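Local coordinates for protein putative oxidoreductase (Yersinia pestis, PDB 3KUX) that is a putative oxidoreductase that probably binds a nicotinamide adenine dinucleotide cofactor through its Rossmann-fold domain, at residues S131-L136 / A239-H244. Sequence-based numbering, arbitrary orientation.
Sequences SDFLTL and ARYIVH
Y241 reaches from the strand into the first turn of helix 131-142, its ring held between L136 on one face and R240 on the other. CG of Y241 lies anti to its own carbonyl carbon (chi1 -67°), which carries the ring toward the helix. CD2 of L136 sits 4.2 Å from the centroid of the Y241 ring, 18° off the ring normal, a CH-pi contact, while CG of R240 lies over the centre of the opposite face. At the ring's edge, in plane, come C of D132 and N of F133; CB of D132 is 3.5 Å from CE2 of Y241. OH of Y241 lies 3.5 Å from CB of F133, at the edge of the F133 ring and near its plane, and Q187 of helix 176-192 gives it a weak hydrogen bond.

Around this densely surrounded ring the contact thins. OD2 of D132 and NE of R240 form a long salt bridge at 3.7 Å, their planes almost perpendicular; NH1 of R240 instead bonds S153, and F155 adds a cation-pi contact. Further along, L136 and V243 touch once, tip to tip, CD1 to CG2 at 4.1 Å. I242 and H244, partly exposed, point away from the helix.

R240 and Y241 stand opposite the single K252 of neighbouring strand 248-252, a classic beta bulge. Helix segment 131-136 runs nearly parallel (14°) to strand segment 241-244, packing on the mixed sheet of the oxidoreductase-family C-terminal alpha/beta domain.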
loop_
_atom_site.group_PDB
_atom_site.type_symbol
_atom_site.label_atom_id
_atom_site.label_comp_id
_atom_site.label_asym_id
_atom_site.label_seq_id
_atom_site.Cartn_x
_atom_site.Cartn_y
_atom_site.Cartn_z
ATOM N N SER A 131 -10.243 -5.355 -1.009
ATOM C CA SER A 131 -11.270 -6.387 -0.931
ATOM C C SER A 131 -10.723 -7.754 -1.335
ATOM O O SER A 131 -10.933 -8.750 -0.641
ATOM C CB SER A 131 -12.446 -6.018 -1.826
ATOM O OG SER A 131 -12.004 -5.822 -3.156
ATOM N N ASP A 132 -10.022 -7.810 -2.459
ATOM C CA ASP A 132 -9.550 -9.095 -2.951
ATOM C C ASP A 132 -8.551 -9.742 -1.986
ATOM O O ASP A 132 -8.647 -10.934 -1.681
ATOM C CB ASP A 132 -8.992 -8.982 -4.382
ATOM C CG ASP A 132 -8.149 -7.730 -4.598
ATOM O OD1 ASP A 132 -7.301 -7.419 -3.733
ATOM O OD2 ASP A 132 -8.328 -7.065 -5.646
ATOM N N PHE A 133 -7.611 -8.952 -1.486
ATOM C CA PHE A 133 -6.581 -9.471 -0.597
ATOM C C PHE A 133 -7.165 -10.017 0.712
ATOM O O PHE A 133 -6.836 -11.129 1.137
ATOM C CB PHE A 133 -5.534 -8.394 -0.314
ATOM C CG PHE A 133 -4.351 -8.889 0.467
ATOM C CD1 PHE A 133 -3.441 -9.761 -0.110
ATOM C CD2 PHE A 133 -4.148 -8.478 1.779
ATOM C CE1 PHE A 133 -2.349 -10.220 0.608
ATOM C CE2 PHE A 133 -3.060 -8.929 2.501
ATOM C CZ PHE A 133 -2.158 -9.804 1.918
ATOM N N LEU A 134 -8.028 -9.236 1.356
ATOM C CA LEU A 134 -8.676 -9.710 2.569
ATOM C C LEU A 134 -9.327 -11.066 2.305
ATOM O O LEU A 134 -9.091 -12.040 3.032
ATOM C CB LEU A 134 -9.715 -8.699 3.065
ATOM C CG LEU A 134 -9.140 -7.386 3.608
ATOM C CD1 LEU A 134 -10.228 -6.336 3.812
ATOM C CD2 LEU A 134 -8.362 -7.626 4.892
ATOM N N THR A 135 -10.133 -11.126 1.250
ATOM C CA THR A 135 -10.848 -12.345 0.899
ATOM C C THR A 135 -9.887 -13.512 0.794
ATOM O O THR A 135 -10.143 -14.599 1.324
ATOM C CB THR A 135 -11.576 -12.193 -0.435
ATOM O OG1 THR A 135 -12.484 -11.088 -0.353
ATOM C CG2 THR A 135 -12.342 -13.460 -0.759
ATOM N N LEU A 136 -8.772 -13.271 0.111
ATOM C CA LEU A 136 -7.755 -14.287 -0.104
ATOM C C LEU A 136 -7.129 -14.788 1.200
ATOM O O LEU A 136 -7.055 -16.000 1.426
ATOM C CB LEU A 136 -6.680 -13.755 -1.039
ATOM C CG LEU A 136 -5.547 -14.724 -1.345
ATOM C CD1 LEU A 136 -6.099 -16.012 -1.934
ATOM C CD2 LEU A 136 -4.558 -14.066 -2.284
ATOM N N ALA A 239 -7.003 -11.420 -15.009
ATOM C CA ALA A 239 -7.268 -11.760 -13.606
ATOM C C ALA A 239 -6.440 -10.916 -12.660
ATOM O O ALA A 239 -5.291 -10.601 -12.956
ATOM C CB ALA A 239 -6.997 -13.228 -13.356
ATOM N N ARG A 240 -7.024 -10.549 -11.525
ATOM C CA ARG A 240 -6.285 -9.865 -10.472
ATOM C C ARG A 240 -5.419 -10.898 -9.757
ATOM O O ARG A 240 -4.197 -10.742 -9.663
ATOM C CB ARG A 240 -7.244 -9.175 -9.496
ATOM C CG ARG A 240 -6.600 -8.655 -8.208
ATOM C CD ARG A 240 -5.804 -7.365 -8.423
ATOM N NE ARG A 240 -5.008 -7.037 -7.241
ATOM C CZ ARG A 240 -3.734 -7.385 -7.068
ATOM N NH1 ARG A 240 -3.085 -8.060 -8.005
ATOM N NH2 ARG A 240 -3.103 -7.056 -5.950
ATOM N N TYR A 241 -6.060 -11.963 -9.278
ATOM C CA TYR A 241 -5.363 -13.072 -8.641
ATOM C C TYR A 241 -5.657 -14.391 -9.343
ATOM O O TYR A 241 -6.788 -14.651 -9.762
ATOM C CB TYR A 241 -5.804 -13.241 -7.186
ATOM C CG TYR A 241 -5.421 -12.139 -6.226
ATOM C CD1 TYR A 241 -4.190 -11.501 -6.310
ATOM C CD2 TYR A 241 -6.280 -11.772 -5.198
ATOM C CE1 TYR A 241 -3.843 -10.503 -5.418
ATOM C CE2 TYR A 241 -5.943 -10.781 -4.297
ATOM C CZ TYR A 241 -4.726 -10.151 -4.411
ATOM O OH TYR A 241 -4.395 -9.166 -3.517
ATOM N N ILE A 242 -4.633 -15.232 -9.435
ATOM C CA ILE A 242 -4.782 -16.624 -9.837
ATOM C C ILE A 242 -4.014 -17.460 -8.822
ATOM O O ILE A 242 -2.800 -17.306 -8.679
ATOM C CB ILE A 242 -4.202 -16.871 -11.237
ATOM C CG1 ILE A 242 -5.051 -16.165 -12.296
ATOM C CG2 ILE A 242 -4.113 -18.366 -11.525
ATOM C CD1 ILE A 242 -4.409 -16.118 -13.655
ATOM N N VAL A 243 -4.710 -18.332 -8.104
ATOM C CA VAL A 243 -4.080 -19.084 -7.025
ATOM C C VAL A 243 -4.348 -20.575 -7.170
ATOM O O VAL A 243 -5.500 -21.001 -7.194
ATOM C CB VAL A 243 -4.596 -18.611 -5.654
ATOM C CG1 VAL A 243 -3.780 -19.223 -4.537
ATOM C CG2 VAL A 243 -4.562 -17.097 -5.568
ATOM N N HIS A 244 -3.287 -21.370 -7.266
ATOM C CA HIS A 244 -3.438 -22.818 -7.395
ATOM C C HIS A 244 -2.955 -23.556 -6.154
ATOM O O HIS A 244 -1.853 -23.315 -5.660
ATOM C CB HIS A 244 -2.698 -23.350 -8.628
ATOM C CG HIS A 244 -3.216 -22.815 -9.929
ATOM N ND1 HIS A 244 -4.554 -22.831 -10.262
ATOM C CD2 HIS A 244 -2.572 -22.255 -10.982
ATOM C CE1 HIS A 244 -4.712 -22.295 -11.460
ATOM N NE2 HIS A 244 -3.524 -21.939 -11.918
#